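Local coordinates for L-lysine 6-oxidase (Marinomonas mediterranea, PDB 3WEU), which oxidises the side-chain amine of free L-lysine with a cysteine tryptophylquinone cofactor, releasing ammonium and the hydrogen peroxide that makes it antibacterial, at residues A293-D296 with R297-P301; V386-S389 with N390-D393; Y392-T395 with D396-V399; P485-E489 with C490-T494. All coordinates share one frame; numbering follows the deposited sequence.

Contact 1: residues A293-D296 with R297-P301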
ATOM      1  N   ALA A 293      43.802  38.196  -5.033  1.00 20.25           N
ATOM      2  CA  ALA A 293      42.992  37.589  -3.988  1.00 19.59           C
ATOM      3  C   ALA A 293      43.742  37.680  -2.685  1.00 20.72           C
ATOM      4  O   ALA A 293      44.942  38.034  -2.637  1.00 20.65           O
ATOM      5  CB  ALA A 293      42.707  36.112  -4.350  1.00 20.11           C
ATOM      6  N   ASN A 294      43.100  37.300  -1.616  1.00 18.26           N
ATOM      7  CA  ASN A 294      43.747  37.276  -0.333  1.00 17.53           C
ATOM      8  C   ASN A 294      43.627  35.818   0.179  1.00 20.70           C
ATOM      9  O   ASN A 294      42.519  35.276   0.241  1.00 17.53           O
ATOM     10  CB  ASN A 294      43.053  38.207   0.657  1.00 17.58           C
ATOM     11  CG  ASN A 294      43.629  38.085   2.078  1.00 20.09           C
ATOM     12  OD1 ASN A 294      42.981  37.565   3.006  1.00 15.42           O
ATOM     13  ND2 ASN A 294      44.864  38.581   2.253  1.00 22.54           N
ATOM     14  N   PHE A 295      44.739  35.241   0.657  1.00 18.97           N
ATOM     15  CA  PHE A 295      44.667  33.863   1.090  1.00 20.35           C
ATOM     16  C   PHE A 295      43.669  33.645   2.215  1.00 18.81           C
ATOM     17  O   PHE A 295      42.785  32.769   2.132  1.00 18.90           O
ATOM     18  CB  PHE A 295      46.009  33.332   1.515  1.00 20.64           C
ATOM     19  CG  PHE A 295      45.943  31.863   1.889  1.00 20.96           C
ATOM     20  CD1 PHE A 295      45.895  30.890   0.917  1.00 21.52           C
ATOM     21  CD2 PHE A 295      45.849  31.489   3.235  1.00 19.36           C
ATOM     22  CE1 PHE A 295      45.789  29.568   1.253  1.00 20.85           C
ATOM     23  CE2 PHE A 295      45.788  30.155   3.584  1.00 19.38           C
ATOM     24  CZ  PHE A 295      45.744  29.201   2.593  1.00 19.71           C
ATOM     25  N   ASP A 296      43.828  34.367   3.295  1.00 17.32           N
ATOM     26  CA  ASP A 296      42.998  34.160   4.436  1.00 20.43           C
ATOM     27  C   ASP A 296      41.501  34.401   4.170  1.00 18.63           C
ATOM     28  O   ASP A 296      40.671  33.670   4.693  1.00 19.70           O
ATOM     29  CB  ASP A 296      43.410  34.989   5.674  1.00 23.62           C
ATOM     30  CG  ASP A 296      44.740  34.536   6.338  1.00 29.08           C
ATOM     31  OD1 ASP A 296      45.149  33.408   6.230  1.00 32.33           O
ATOM     32  OD2 ASP A 296      45.411  35.390   6.949  1.00 37.77           O
ATOM     33  N   ARG A 297      41.154  35.432   3.438  1.00 17.86           N
ATOM     34  CA  ARG A 297      39.765  35.794   3.209  1.00 18.62           C
ATOM     35  C   ARG A 297      39.130  34.890   2.146  1.00 17.68           C
ATOM     36  O   ARG A 297      37.987  34.505   2.275  1.00 17.40           O
ATOM     37  CB  ARG A 297      39.677  37.251   2.694  1.00 20.39           C
ATOM     38  CG  ARG A 297      38.291  37.839   2.438  1.00 23.03           C
ATOM     39  CD  ARG A 297      38.318  39.295   1.825  1.00 25.72           C
ATOM     40  NE  ARG A 297      38.916  39.206   0.523  1.00 29.09           N
ATOM     41  CZ  ARG A 297      39.418  40.210  -0.185  1.00 33.57           C
ATOM     42  NH1 ARG A 297      39.394  41.454   0.283  1.00 30.18           N
ATOM     43  NH2 ARG A 297      39.968  39.957  -1.380  1.00 35.31           N
ATOM     44  N   ASP A 298      39.851  34.582   1.085  1.00 18.23           N
ATOM     45  CA  ASP A 298      39.237  33.999  -0.103  1.00 18.65           C
ATOM     46  C   ASP A 298      39.491  32.507  -0.260  1.00 19.19           C
ATOM     47  O   ASP A 298      38.682  31.779  -0.854  1.00 21.68           O
ATOM     48  CB  ASP A 298      39.724  34.685  -1.372  1.00 17.66           C
ATOM     49  CG  ASP A 298      39.455  36.199  -1.409  1.00 18.80           C
ATOM     50  OD1 ASP A 298      38.419  36.665  -0.906  1.00 19.57           O
ATOM     51  OD2 ASP A 298      40.364  36.914  -1.970  1.00 17.79           O
ATOM     52  N   ILE A 299      40.614  32.025   0.218  1.00 17.46           N
ATOM     53  CA  ILE A 299      41.025  30.684  -0.120  1.00 16.87           C
ATOM     54  C   ILE A 299      40.924  29.752   1.074  1.00 17.33           C
ATOM     55  O   ILE A 299      40.311  28.652   1.009  1.00 16.95           O
ATOM     56  CB  ILE A 299      42.443  30.688  -0.617  1.00 16.92           C
ATOM     57  CG1 ILE A 299      42.627  31.736  -1.737  1.00 17.47           C
ATOM     58  CG2 ILE A 299      42.903  29.289  -1.046  1.00 17.37           C
ATOM     59  CD1 ILE A 299      41.728  31.555  -2.919  1.00 20.92           C
ATOM     60  N   LEU A 300      41.503  30.187   2.171  1.00 15.99           N
ATOM     61  CA  LEU A 300      41.476  29.420   3.394  1.00 17.41           C
ATOM     62  C   LEU A 300      40.106  28.907   3.812  1.00 16.25           C
ATOM     63  O   LEU A 300      40.043  27.803   4.260  1.00 17.02           O
ATOM     64  CB  LEU A 300      42.136  30.166   4.538  1.00 17.82           C
ATOM     65  CG  LEU A 300      42.153  29.562   5.935  1.00 18.58           C
ATOM     66  CD1 LEU A 300      43.013  28.292   5.894  1.00 19.66           C
ATOM     67  CD2 LEU A 300      42.718  30.622   6.915  1.00 21.98           C
ATOM     68  N   PRO A 301      39.046  29.674   3.669  1.00 17.38           N
ATOM     69  CA  PRO A 301      37.751  29.120   4.100  1.00 17.94           C
ATOM     70  C   PRO A 301      37.353  27.912   3.267  1.00 18.45           C
ATOM     71  O   PRO A 301      36.790  26.967   3.771  1.00 16.10           O
ATOM     72  CB  PRO A 301      36.806  30.282   3.846  1.00 20.75           C
ATOM     73  CG  PRO A 301      37.730  31.548   4.025  1.00 21.13           C
ATOM     74  CD  PRO A 301      38.943  31.095   3.278  1.00 19.99           C
TER
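D298 OD2 is gripped by two donors, one from the residue ahead of the helix and one from the arginine beside it. N294 N reaches D298 OD2 at 2.8 Å on a nearly straight bond, arriving from above the carboxylate plane, while R297 NH2 meets D298 OD2 on its syn lone pair, at 3.1 Å. R297 NE bonds D298 OD1 at 3.0 Å, so the guanidinium holds the carboxylate side-on, one nitrogen to each oxygen. The bend at chi3 (65°) sets the guanidinium beside the D298 carboxylate, and N294 CB lies over one guanidinium face.

N294 is the N-cap: its OD1 accepts from R297 N at 2.8 Å, with CG anti to the backbone N (chi1 174°), and its carbonyl O receives D298 N. At the next residue, F295 O takes two donors: I299 N makes the usual alpha-helical bond, and L300 N, at 2.9 Å from F295 O and almost straight, the i+5 bond of a wider pi-type turn. P301 has no N-H to continue the series, and the helix kinks there. The F295 ring lies against I299 and L300, F295 CE1 3.7 Å from I299 CG2 and F295 CE2 3.8 Å from L300 CB.

Bonds to Y429 OH and the D427 carbonyl extend the polar network from D298 OD1 and R297 NH1, and Y429 also makes a cation-pi contact with R297. The whole forms the junction where strand 293-294, paired in parallel with strand 421-422, runs straight into helix 295-308, with I299 and A293 packed on helix 407-418.

Contact 2: residues V386-S389 with N390-D393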
ATOM      1  N   VAL A 386      20.050  13.244 -10.979  1.00 14.98           N
ATOM      2  CA  VAL A 386      18.841  12.465 -10.749  1.00 16.36           C
ATOM      3  C   VAL A 386      18.105  12.108 -12.035  1.00 17.02           C
ATOM      4  O   VAL A 386      17.707  10.935 -12.246  1.00 16.67           O
ATOM      5  CB  VAL A 386      17.901  13.278  -9.824  1.00 19.03           C
ATOM      6  CG1 VAL A 386      16.620  12.515  -9.567  1.00 23.92           C
ATOM      7  CG2 VAL A 386      18.601  13.459  -8.451  1.00 19.22           C
ATOM      8  N   SER A 387      17.927  13.075 -12.916  1.00 15.43           N
ATOM      9  CA  SER A 387      17.143  12.802 -14.178  1.00 15.99           C
ATOM     10  C   SER A 387      17.991  12.963 -15.445  1.00 16.99           C
ATOM     11  O   SER A 387      18.873  13.792 -15.511  1.00 16.77           O
ATOM     12  CB  SER A 387      15.897  13.713 -14.211  1.00 16.92           C
ATOM     13  OG  SER A 387      16.288  15.089 -14.140  1.00 16.46           O
ATOM     14  N   SER A 388      17.768  12.110 -16.424  1.00 16.05           N
ATOM     15  CA  SER A 388      18.517  12.153 -17.660  1.00 16.03           C
ATOM     16  C   SER A 388      18.000  13.186 -18.621  1.00 15.54           C
ATOM     17  O   SER A 388      16.916  13.760 -18.431  1.00 17.41           O
ATOM     18  CB  SER A 388      18.386  10.761 -18.345  1.00 16.62           C
ATOM     19  OG  SER A 388      18.951   9.727 -17.600  1.00 15.10           O
ATOM     20  N   SER A 389      18.724  13.367 -19.714  1.00 18.79           N
ATOM     21  CA  SER A 389      18.361  14.306 -20.780  1.00 17.33           C
ATOM     22  C   SER A 389      16.973  14.013 -21.316  1.00 18.17           C
ATOM     23  O   SER A 389      16.284  14.941 -21.748  1.00 18.10           O
ATOM     24  CB  SER A 389      19.356  14.196 -21.947  1.00 18.09           C
ATOM     25  OG  SER A 389      19.396  12.882 -22.517  1.00 16.56           O
ATOM     26  N   ASN A 390      16.575  12.722 -21.284  1.00 18.49           N
ATOM     27  CA  ASN A 390      15.324  12.287 -21.908  1.00 19.19           C
ATOM     28  C   ASN A 390      14.186  11.985 -20.972  1.00 22.82           C
ATOM     29  O   ASN A 390      13.278  11.271 -21.342  1.00 22.00           O
ATOM     30  CB  ASN A 390      15.537  11.103 -22.865  1.00 20.44           C
ATOM     31  CG  ASN A 390      16.007   9.851 -22.163  1.00 21.87           C
ATOM     32  OD1 ASN A 390      16.632   9.921 -21.107  1.00 23.20           O
ATOM     33  ND2 ASN A 390      15.776   8.712 -22.767  1.00 19.71           N
ATOM     34  N   PHE A 391      14.212  12.546 -19.761  1.00 21.39           N
ATOM     35  CA  PHE A 391      13.095  12.418 -18.817  1.00 20.58           C
ATOM     36  C   PHE A 391      12.052  13.459 -19.092  1.00 19.89           C
ATOM     37  O   PHE A 391      12.285  14.411 -19.865  1.00 18.72           O
ATOM     38  CB  PHE A 391      13.598  12.626 -17.384  1.00 21.13           C
ATOM     39  CG  PHE A 391      14.101  11.371 -16.705  1.00 25.77           C
ATOM     40  CD1 PHE A 391      14.822  10.410 -17.406  1.00 26.91           C
ATOM     41  CD2 PHE A 391      13.924  11.227 -15.307  1.00 27.59           C
ATOM     42  CE1 PHE A 391      15.298   9.284 -16.756  1.00 29.86           C
ATOM     43  CE2 PHE A 391      14.410  10.102 -14.643  1.00 28.45           C
ATOM     44  CZ  PHE A 391      15.126   9.153 -15.375  1.00 27.05           C
ATOM     45  N   TYR A 392      10.887  13.231 -18.513  1.00 18.83           N
ATOM     46  CA  TYR A 392       9.780  14.168 -18.480  1.00 21.36           C
ATOM     47  C   TYR A 392       9.248  14.502 -19.877  1.00 22.03           C
ATOM     48  O   TYR A 392       8.822  15.619 -20.100  1.00 21.12           O
ATOM     49  CB  TYR A 392      10.189  15.462 -17.774  1.00 21.37           C
ATOM     50  CG  TYR A 392      10.779  15.259 -16.395  1.00 20.98           C
ATOM     51  CD1 TYR A 392      10.112  14.502 -15.436  1.00 21.36           C
ATOM     52  CD2 TYR A 392      12.004  15.835 -16.051  1.00 21.27           C
ATOM     53  CE1 TYR A 392      10.651  14.320 -14.149  1.00 22.75           C
ATOM     54  CE2 TYR A 392      12.530  15.698 -14.767  1.00 22.28           C
ATOM     55  CZ  TYR A 392      11.875  14.953 -13.819  1.00 22.14           C
ATOM     56  OH  TYR A 392      12.416  14.799 -12.540  1.00 23.11           O
ATOM     57  N   ASP A 393       9.371  13.544 -20.798  1.00 25.25           N
ATOM     58  CA  ASP A 393       9.028  13.717 -22.201  1.00 24.35           C
ATOM     59  C   ASP A 393       9.836  14.800 -22.860  1.00 26.93           C
ATOM     60  O   ASP A 393       9.422  15.347 -23.827  1.00 29.11           O
ATOM     61  CB  ASP A 393       7.508  13.941 -22.353  1.00 28.89           C
ATOM     62  CG  ASP A 393       6.722  12.777 -21.815  1.00 31.86           C
ATOM     63  OD1 ASP A 393       7.136  11.612 -21.980  1.00 35.35           O
ATOM     64  OD2 ASP A 393       5.698  12.986 -21.214  1.00 39.47           O
TER
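The F391 ring carries backbone on one face: S387 CA and S388 N both lie over it, offset toward the rim, the nitrogen about 3.5 Å above the plane. Beside them S387 CB comes to 3.4 Å from F391 CD2, and S388 CB to 3.7 Å from F391 CD1, so the two serines run along the ring, S387 by CD2 and S388 by CD1. The neighbouring Y392 ring has F391 CB over one face, and Y392 CE2 is 3.9 Å from S387 OG, an oblique approach.

A type I beta turn from S388 to F391 brings these groups together. F391 N closes it on S388 O at 3.2 Å, fairly straight at the hydrogen but from well above the carbonyl plane. At its corner N390 CG sits between the backbone N and the carbonyl carbon (chi1 65°), which swings N390 OD1 back to 3.4 Å from S388 CB. The buried carbonyl O of V386, near the ring of F391, has no polar partner.

The serine hydroxyls bond residues beyond the two segments. S387 OG and Y392 OH both bond E101 OE1, whereas S388 OG is held by N529 N and K530 O. The turn lies in the long loop between strands 381-382 and 400-402; its flanking residues S387 and Y392 are tied to the loop holding E101, and S388 and S389 to S527, N529 and the start of strand 530-543.

Contact 3: residues Y392-T395 with D396-V399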
ATOM      1  N   TYR A 392      10.887  13.231 -18.513  1.00 18.83           N
ATOM      2  CA  TYR A 392       9.780  14.168 -18.480  1.00 21.36           C
ATOM      3  C   TYR A 392       9.248  14.502 -19.877  1.00 22.03           C
ATOM      4  O   TYR A 392       8.822  15.619 -20.100  1.00 21.12           O
ATOM      5  CB  TYR A 392      10.189  15.462 -17.774  1.00 21.37           C
ATOM      6  CG  TYR A 392      10.779  15.259 -16.395  1.00 20.98           C
ATOM      7  CD1 TYR A 392      10.112  14.502 -15.436  1.00 21.36           C
ATOM      8  CD2 TYR A 392      12.004  15.835 -16.051  1.00 21.27           C
ATOM      9  CE1 TYR A 392      10.651  14.320 -14.149  1.00 22.75           C
ATOM     10  CE2 TYR A 392      12.530  15.698 -14.767  1.00 22.28           C
ATOM     11  CZ  TYR A 392      11.875  14.953 -13.819  1.00 22.14           C
ATOM     12  OH  TYR A 392      12.416  14.799 -12.540  1.00 23.11           O
ATOM     13  N   ASP A 393       9.371  13.544 -20.798  1.00 25.25           N
ATOM     14  CA  ASP A 393       9.028  13.717 -22.201  1.00 24.35           C
ATOM     15  C   ASP A 393       9.836  14.800 -22.860  1.00 26.93           C
ATOM     16  O   ASP A 393       9.422  15.347 -23.827  1.00 29.11           O
ATOM     17  CB  ASP A 393       7.508  13.941 -22.353  1.00 28.89           C
ATOM     18  CG  ASP A 393       6.722  12.777 -21.815  1.00 31.86           C
ATOM     19  OD1 ASP A 393       7.136  11.612 -21.980  1.00 35.35           O
ATOM     20  OD2 ASP A 393       5.698  12.986 -21.214  1.00 39.47           O
ATOM     21  N   LEU A 394      11.048  15.091 -22.372  1.00 23.85           N
ATOM     22  CA  LEU A 394      11.914  16.048 -22.984  1.00 20.58           C
ATOM     23  C   LEU A 394      13.021  15.311 -23.696  1.00 18.48           C
ATOM     24  O   LEU A 394      13.239  14.148 -23.456  1.00 18.55           O
ATOM     25  CB  LEU A 394      12.605  16.925 -21.902  1.00 21.41           C
ATOM     26  CG  LEU A 394      11.625  17.612 -20.926  1.00 21.98           C
ATOM     27  CD1 LEU A 394      12.380  18.423 -19.869  1.00 21.03           C
ATOM     28  CD2 LEU A 394      10.657  18.527 -21.718  1.00 20.28           C
ATOM     29  N   THR A 395      13.797  16.003 -24.506  1.00 19.41           N
ATOM     30  CA  THR A 395      15.005  15.385 -25.023  1.00 20.93           C
ATOM     31  C   THR A 395      16.211  16.204 -24.618  1.00 19.41           C
ATOM     32  O   THR A 395      17.337  15.814 -24.898  1.00 19.68           O
ATOM     33  CB  THR A 395      14.988  15.228 -26.571  1.00 23.10           C
ATOM     34  OG1 THR A 395      14.735  16.500 -27.135  1.00 23.67           O
ATOM     35  CG2 THR A 395      13.920  14.246 -27.052  1.00 24.64           C
ATOM     36  N   ASP A 396      16.004  17.305 -23.931  1.00 17.91           N
ATOM     37  CA  ASP A 396      17.089  18.180 -23.597  1.00 19.39           C
ATOM     38  C   ASP A 396      17.022  18.697 -22.121  1.00 18.27           C
ATOM     39  O   ASP A 396      17.398  19.817 -21.828  1.00 16.35           O
ATOM     40  CB  ASP A 396      17.195  19.332 -24.554  1.00 21.79           C
ATOM     41  CG  ASP A 396      15.967  20.142 -24.623  1.00 21.65           C
ATOM     42  OD1 ASP A 396      15.008  19.874 -23.891  1.00 20.90           O
ATOM     43  OD2 ASP A 396      15.971  21.024 -25.489  1.00 23.64           O
ATOM     44  N   ASN A 397      16.526  17.834 -21.245  1.00 18.02           N
ATOM     45  CA  ASN A 397      16.513  18.112 -19.804  1.00 16.47           C
ATOM     46  C   ASN A 397      17.944  18.420 -19.340  1.00 17.36           C
ATOM     47  O   ASN A 397      18.907  17.707 -19.728  1.00 17.33           O
ATOM     48  CB  ASN A 397      15.973  16.895 -19.118  1.00 16.96           C
ATOM     49  CG  ASN A 397      15.792  17.107 -17.626  1.00 19.26           C
ATOM     50  OD1 ASN A 397      15.364  18.197 -17.151  1.00 18.60           O
ATOM     51  ND2 ASN A 397      16.212  16.082 -16.861  1.00 17.28           N
ATOM     52  N   VAL A 398      18.098  19.460 -18.543  1.00 15.64           N
ATOM     53  CA  VAL A 398      19.440  19.893 -18.115  1.00 17.98           C
ATOM     54  C   VAL A 398      19.966  18.925 -17.063  1.00 18.01           C
ATOM     55  O   VAL A 398      19.254  18.626 -16.060  1.00 17.48           O
ATOM     56  CB  VAL A 398      19.390  21.294 -17.551  1.00 16.85           C
ATOM     57  CG1 VAL A 398      20.736  21.774 -16.987  1.00 18.62           C
ATOM     58  CG2 VAL A 398      18.960  22.279 -18.663  1.00 20.78           C
ATOM     59  N   VAL A 399      21.201  18.499 -17.295  1.00 16.95           N
ATOM     60  CA  VAL A 399      21.933  17.570 -16.405  1.00 17.67           C
ATOM     61  C   VAL A 399      23.090  18.345 -15.776  1.00 17.38           C
ATOM     62  O   VAL A 399      23.741  19.164 -16.402  1.00 14.98           O
ATOM     63  CB  VAL A 399      22.483  16.412 -17.236  1.00 17.98           C
ATOM     64  CG1 VAL A 399      23.474  15.528 -16.499  1.00 17.37           C
ATOM     65  CG2 VAL A 399      21.323  15.603 -17.765  1.00 18.53           C
TER
HETATM   66  O   HOH W   1      12.881  18.644 -25.157  1.00 25.79           O
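From L394 to N397 the chain bends without a hydrogen bond across the two segments, following two residues of positive phi, Y392 and D393. L394 is the main apolar element: its CD1 reaches 4.0 Å from N397 CB and equally close to N397 OD1, the two side chains meeting at a slant. With CG beside the backbone N (chi1 -54°) and the chain extended beyond it, the leucine sends this methyl toward the asparagine. N397 OD1 also lies at the edge of the Y392 ring, near its plane, 4.3 Å from Y392 CD2, so ring and leucine methyl both border the same amide oxygen.

This bend belongs to the irregular connection between strands 381-382 and 400-402, within the C-terminal family region of the oxidase. The amide of N397 fastens it to its surroundings: ND2 bonds S388 O and S387 OG, and OD1 accepts from N103 ND2. With these three bonds the rotation of the amide is fixed and its buried polar atoms are satisfied.

On the more exposed side a water links the segments. It accepts from T395 N at 2.9 Å and donates to D396 OD1 at 2.8 Å, bridging backbone and carboxylate where no direct bond forms. D396 CG stands between its backbone N and carbonyl carbon (chi1 58°), which places OD1 where the water can bridge it to T395 N. The same OD1 forms a salt bridge with R117 NH1, an interaction that would probably favour the charged carboxylate.

Contact 4: residues P485-E489 with C490-T494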
ATOM      1  N   PRO A 485      -0.847  32.815  -6.162  1.00 25.21           N
ATOM      2  CA  PRO A 485      -0.305  31.435  -6.130  1.00 24.44           C
ATOM      3  C   PRO A 485       0.573  31.031  -7.336  1.00 28.47           C
ATOM      4  O   PRO A 485       1.609  30.345  -7.200  1.00 23.27           O
ATOM      5  CB  PRO A 485      -1.581  30.561  -6.028  1.00 26.93           C
ATOM      6  CG  PRO A 485      -2.708  31.458  -6.494  1.00 27.79           C
ATOM      7  CD  PRO A 485      -2.321  32.819  -5.972  1.00 26.41           C
ATOM      8  N   GLU A 486       0.238  31.535  -8.510  1.00 24.16           N
ATOM      9  CA  GLU A 486       0.899  31.072  -9.717  1.00 26.00           C
ATOM     10  C   GLU A 486       2.044  31.975 -10.129  1.00 24.76           C
ATOM     11  O   GLU A 486       2.748  31.660 -11.062  1.00 25.10           O
ATOM     12  CB  GLU A 486      -0.128  30.861 -10.867  1.00 29.22           C
ATOM     13  CG  GLU A 486      -0.956  32.023 -11.247  1.00 38.53           C
ATOM     14  CD  GLU A 486      -2.160  32.168 -10.299  1.00 44.76           C
ATOM     15  OE1 GLU A 486      -3.249  31.457 -10.427  1.00 53.14           O
ATOM     16  OE2 GLU A 486      -1.972  33.005  -9.410  1.00 32.69           O
ATOM     17  N   ARG A 487       2.286  33.074  -9.420  1.00 22.42           N
ATOM     18  CA  ARG A 487       3.266  34.061  -9.834  1.00 20.73           C
ATOM     19  C   ARG A 487       4.701  33.555  -9.593  1.00 24.07           C
ATOM     20  O   ARG A 487       5.062  33.235  -8.448  1.00 20.31           O
ATOM     21  CB  ARG A 487       3.092  35.376  -9.076  1.00 19.99           C
ATOM     22  CG  ARG A 487       4.106  36.433  -9.396  1.00 20.49           C
ATOM     23  CD  ARG A 487       3.831  37.756  -8.711  1.00 19.23           C
ATOM     24  NE  ARG A 487       4.802  38.789  -9.029  1.00 19.10           N
ATOM     25  CZ  ARG A 487       5.993  38.875  -8.441  1.00 21.37           C
ATOM     26  NH1 ARG A 487       6.314  37.950  -7.515  1.00 23.21           N
ATOM     27  NH2 ARG A 487       6.852  39.823  -8.761  1.00 22.63           N
ATOM     28  N   ASP A 488       5.492  33.518 -10.653  1.00 23.39           N
ATOM     29  CA  ASP A 488       6.924  33.271 -10.542  1.00 23.16           C
ATOM     30  C   ASP A 488       7.683  34.584 -10.494  1.00 22.78           C
ATOM     31  O   ASP A 488       7.814  35.309 -11.460  1.00 20.71           O
ATOM     32  CB  ASP A 488       7.403  32.437 -11.703  1.00 24.57           C
ATOM     33  CG  ASP A 488       8.857  31.969 -11.528  1.00 23.90           C
ATOM     34  OD1 ASP A 488       9.521  32.423 -10.567  1.00 24.40           O
ATOM     35  OD2 ASP A 488       9.309  31.148 -12.326  1.00 23.49           O
ATOM     36  N   GLU A 489       8.207  34.909  -9.312  1.00 19.79           N
ATOM     37  CA  GLU A 489       9.044  36.046  -9.154  1.00 18.17           C
ATOM     38  C   GLU A 489      10.244  36.089 -10.048  1.00 18.27           C
ATOM     39  O   GLU A 489      10.762  37.176 -10.378  1.00 18.72           O
ATOM     40  CB  GLU A 489       9.495  36.106  -7.703  1.00 22.83           C
ATOM     41  CG  GLU A 489      10.495  34.998  -7.268  1.00 19.69           C
ATOM     42  CD  GLU A 489       9.915  33.588  -7.145  1.00 22.59           C
ATOM     43  OE1 GLU A 489       8.668  33.313  -7.244  1.00 20.91           O
ATOM     44  OE2 GLU A 489      10.756  32.680  -6.873  1.00 23.98           O
ATOM     45  N   CYS A 490      10.766  34.912 -10.431  1.00 19.28           N
ATOM     46  CA  CYS A 490      11.855  34.913 -11.434  1.00 18.02           C
ATOM     47  C   CYS A 490      11.436  35.277 -12.860  1.00 20.96           C
ATOM     48  O   CYS A 490      12.256  35.764 -13.616  1.00 19.92           O
ATOM     49  CB  CYS A 490      12.522  33.557 -11.489  1.00 17.75           C
ATOM     50  SG  CYS A 490      13.329  33.186  -9.876  1.00 20.27           S
ATOM     51  N   GLU A 491      10.208  34.977 -13.208  1.00 20.22           N
ATOM     52  CA  GLU A 491       9.635  35.371 -14.501  1.00 23.10           C
ATOM     53  C   GLU A 491       9.241  36.850 -14.515  1.00 23.15           C
ATOM     54  O   GLU A 491       9.625  37.590 -15.426  1.00 23.78           O
ATOM     55  CB  GLU A 491       8.419  34.505 -14.829  1.00 24.62           C
ATOM     56  CG  GLU A 491       7.762  34.942 -16.117  1.00 29.78           C
ATOM     57  CD  GLU A 491       6.687  33.995 -16.537  1.00 36.63           C
ATOM     58  OE1 GLU A 491       6.342  33.108 -15.755  1.00 39.17           O
ATOM     59  OE2 GLU A 491       6.184  34.138 -17.656  1.00 39.16           O
ATOM     60  N   GLU A 492       8.535  37.325 -13.511  1.00 21.79           N
ATOM     61  CA  GLU A 492       8.103  38.767 -13.527  1.00 24.93           C
ATOM     62  C   GLU A 492       9.140  39.748 -13.222  1.00 25.07           C
ATOM     63  O   GLU A 492       9.020  40.868 -13.674  1.00 21.88           O
ATOM     64  CB  GLU A 492       6.969  39.014 -12.535  1.00 26.98           C
ATOM     65  CG  GLU A 492       5.854  38.018 -12.672  1.00 27.97           C
ATOM     66  CD  GLU A 492       5.330  37.907 -14.106  1.00 33.29           C
ATOM     67  OE1 GLU A 492       5.363  38.885 -14.861  1.00 36.81           O
ATOM     68  OE2 GLU A 492       4.919  36.806 -14.491  1.00 38.92           O
ATOM     69  N   GLU A 493      10.148  39.398 -12.375  1.00 20.97           N
ATOM     70  CA  GLU A 493      11.288  40.275 -12.133  1.00 20.16           C
ATOM     71  C   GLU A 493      10.979  41.451 -11.250  1.00 20.74           C
ATOM     72  O   GLU A 493      11.832  42.269 -11.003  1.00 20.59           O
ATOM     73  CB  GLU A 493      12.012  40.794 -13.410  1.00 21.99           C
ATOM     74  CG  GLU A 493      12.314  39.673 -14.406  1.00 22.36           C
ATOM     75  CD  GLU A 493      13.318  39.969 -15.474  1.00 27.11           C
ATOM     76  OE1 GLU A 493      13.808  41.074 -15.590  1.00 28.84           O
ATOM     77  OE2 GLU A 493      13.654  39.048 -16.226  1.00 25.29           O
ATOM     78  N   THR A 494       9.784  41.524 -10.730  1.00 21.29           N
ATOM     79  CA  THR A 494       9.370  42.735  -9.969  1.00 21.46           C
ATOM     80  C   THR A 494       9.316  42.484  -8.448  1.00 22.07           C
ATOM     81  O   THR A 494       8.743  43.286  -7.689  1.00 22.59           O
ATOM     82  CB  THR A 494       7.967  43.156 -10.440  1.00 21.46           C
ATOM     83  OG1 THR A 494       7.112  42.003 -10.490  1.00 20.04           O
ATOM     84  CG2 THR A 494       8.084  43.812 -11.834  1.00 23.42           C
TER
HETATM   85  O   HOH W   2       4.667  34.445 -13.191  1.00 24.33           O
HETATM   86  O   HOH W   3       8.301  30.923 -14.619  1.00 28.49           O
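Hydrogen bonds to backbone donors set the short helix 489-492. D488 is its N-cap, OD1 accepting from C490 N at 2.8 Å from well above the carboxylate plane; CG anti to the backbone N (chi1 -171°) places the group over the helix start. D488 O then receives E492 N at 3.0 Å on an almost straight bond, with a weak one from E491 N. E489 O takes E493 N at 3.0 Å, and E493, with positive phi, ends the helix.

Among side-chain bonds, R487 NH2 donates to T494 OG1 at 2.8 Å, the hydroxyl lying in the guanidinium plane at its edge. The arginine is extended from CG to NE and so runs past E492 to reach T494, with E492 CG 3.9 Å from R487 NE. NH2 also bonds the carbonyl of G495, and the guanidinium makes a cation-pi contact with Y472.

Two waters join D488 to the carboxylates of E491 and E492. One accepts from D488 N and donates to E492 OE2 at 2.7 Å, with a weak bond to E491 OE1; the other donates to D488 OD2 and, at 3.1 Å, to E491 OE1.

Salt bridges from outside balance the buried acids: R504 pairs with D488 OD1 and E489 OE2, and K503 with E489 OE1. The C490 N-H and R504 would probably favour ionised D488; K503 and R504 would do so for E489, though D500 nearby works the other way, while the exposed E491 and E492 bond the two waters.

In the fold
Contacts 2 and 3 form one unit: they share Y392 and D393, their centres are 5 Å apart, and both belong to the loop between strands 381-382 and 400-402. Contact 2 is partly buried and built on an aromatic ring over backbone, whereas contact 3 lies nearer the surface and includes a bridging water. Contacts 1 and 4 both cap helix starts with an acidic or amide side chain. In contact 1 the arginine grips an aspartate within a partly buried strand-to-helix junction with no exposed residue, but in contact 4 another arginine, R487, bonds a threonine hydroxyl and the exposed glutamates are hydrated. Contact 1 stands apart, its centre 37 to 39 Å from the others.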